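Local atomic coordinates of bacterioferritin (Rhodobacter capsulatus, PDB entry 1JGC), a protein that stores iron in a hollow 24-subunit shell that binds heme b between paired subunits and probably oxidises ferrous iron with dioxygen before mineralisation. Residues D56-R61 and E121-D126. Numbering follows the deposited sequence.
Sequences DKIIAR and ESLITD
In the core of the ferritin four-helix bundle, Ile58 of helix 38-64 meets Leu123 of helix 114-144 by one methyl each: CD1 of Ile58 lies 3.7 Å from CD1 of Leu123. The backbones stay well apart, with 10.1 Å between the CA atoms of this pair. Ile58 spans part of the gap with its longer branch, CG1 lying anti to the carbonyl carbon (chi1 -72°) and CD1 extended beyond it. The Ile58 side chain also packs on Ala14 and Leu15 of helix 5-34, and Leu123 on Tyr101 of helix 83-111, so that the pair is in touch with all four long helices. The pair borders the ferroxidase centre: the nearest side-chain atoms of Leu123 and of the iron ligands Glu18 and His54 are about 4 Å apart, in a site that holds no metal in this crystal. Asp126, one turn beyond Leu123, makes a weak hydrogen bond through OD2 to His54 NE2 and may help orient that imidazole. Along the more exposed margin the side chain of Lys57 brings NZ to 4.3 Å from Ser122 OG and 5.2 Å from Asp126 OD2, a separation at which any attraction between the opposite charges would be long-range.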
# COMPACT_ATOMS: atom_id res chain seq x y z
N ASP A 56 23.75 -33.30 -19.17
CA ASP A 56 22.78 -32.79 -20.12
C ASP A 56 23.47 -31.95 -21.20
O ASP A 56 23.24 -32.12 -22.39
CB ASP A 56 21.71 -31.97 -19.41
CG ASP A 56 20.72 -31.36 -20.36
OD1 ASP A 56 20.20 -32.10 -21.22
OD2 ASP A 56 20.46 -30.14 -20.25
N LYS A 57 24.33 -31.05 -20.75
CA LYS A 57 25.08 -30.18 -21.65
C LYS A 57 25.88 -31.01 -22.68
O LYS A 57 25.89 -30.70 -23.87
CB LYS A 57 26.01 -29.31 -20.80
CG LYS A 57 26.87 -28.34 -21.55
CD LYS A 57 27.88 -27.66 -20.61
CE LYS A 57 27.18 -26.87 -19.50
NZ LYS A 57 28.14 -26.17 -18.57
N ILE A 58 26.51 -32.08 -22.21
CA ILE A 58 27.32 -32.95 -23.07
C ILE A 58 26.49 -33.77 -24.06
O ILE A 58 26.90 -33.99 -25.20
CB ILE A 58 28.19 -33.89 -22.21
CG1 ILE A 58 29.32 -33.07 -21.58
CG2 ILE A 58 28.75 -35.04 -23.05
CD1 ILE A 58 30.19 -33.86 -20.69
N ILE A 59 25.33 -34.23 -23.62
CA ILE A 59 24.46 -34.99 -24.49
C ILE A 59 24.00 -34.10 -25.64
O ILE A 59 23.91 -34.53 -26.78
CB ILE A 59 23.23 -35.52 -23.72
CG1 ILE A 59 23.68 -36.57 -22.70
CG2 ILE A 59 22.21 -36.10 -24.70
CD1 ILE A 59 22.58 -37.03 -21.78
N ALA A 60 23.71 -32.84 -25.33
CA ALA A 60 23.26 -31.90 -26.35
C ALA A 60 24.35 -31.64 -27.39
O ALA A 60 24.08 -31.56 -28.58
CB ALA A 60 22.83 -30.58 -25.71
N ARG A 61 25.59 -31.51 -26.93
CA ARG A 61 26.69 -31.26 -27.84
C ARG A 61 26.89 -32.47 -28.74
O ARG A 61 27.20 -32.33 -29.92
CB ARG A 61 27.97 -30.98 -27.06
CG ARG A 61 29.17 -30.70 -27.93
CD ARG A 61 28.98 -29.45 -28.77
NE ARG A 61 30.17 -29.19 -29.58
CZ ARG A 61 30.26 -28.23 -30.49
NH1 ARG A 61 29.22 -27.43 -30.72
NH2 ARG A 61 31.38 -28.09 -31.19
N GLU A 121 37.19 -27.20 -21.19
CA GLU A 121 37.91 -26.26 -20.34
C GLU A 121 36.96 -25.83 -19.22
O GLU A 121 37.36 -25.59 -18.08
CB GLU A 121 38.40 -25.05 -21.12
CG GLU A 121 39.38 -25.40 -22.22
CD GLU A 121 40.44 -24.33 -22.43
OE1 GLU A 121 40.25 -23.20 -21.94
OE2 GLU A 121 41.47 -24.62 -23.08
N SER A 122 35.67 -25.77 -19.55
CA SER A 122 34.67 -25.40 -18.57
C SER A 122 34.54 -26.55 -17.55
O SER A 122 34.50 -26.32 -16.34
CB SER A 122 33.34 -25.11 -19.26
OG SER A 122 32.30 -24.96 -18.31
N LEU A 123 34.49 -27.78 -18.04
CA LEU A 123 34.40 -28.93 -17.15
C LEU A 123 35.64 -29.03 -16.26
O LEU A 123 35.54 -29.27 -15.06
CB LEU A 123 34.22 -30.22 -17.94
CG LEU A 123 32.88 -30.40 -18.66
CD1 LEU A 123 32.93 -31.66 -19.53
CD2 LEU A 123 31.75 -30.50 -17.64
N ILE A 124 36.81 -28.84 -16.86
CA ILE A 124 38.06 -28.90 -16.11
C ILE A 124 38.02 -27.86 -15.00
O ILE A 124 38.40 -28.15 -13.87
CB ILE A 124 39.29 -28.63 -17.03
CG1 ILE A 124 39.53 -29.84 -17.94
CG2 ILE A 124 40.54 -28.33 -16.19
CD1 ILE A 124 40.58 -29.61 -19.00
N THR A 125 37.56 -26.66 -15.33
CA THR A 125 37.47 -25.59 -14.34
C THR A 125 36.52 -25.95 -13.20
O THR A 125 36.85 -25.74 -12.04
CB THR A 125 37.01 -24.26 -14.98
OG1 THR A 125 37.90 -23.91 -16.04
CG2 THR A 125 37.02 -23.14 -13.96
N ASP A 126 35.35 -26.50 -13.51
CA ASP A 126 34.41 -26.89 -12.46
C ASP A 126 34.99 -28.01 -11.59
O ASP A 126 34.88 -27.98 -10.36
CB ASP A 126 33.08 -27.38 -13.04
CG ASP A 126 32.32 -26.30 -13.77
OD1 ASP A 126 32.49 -25.11 -13.44
OD2 ASP A 126 31.52 -26.65 -14.67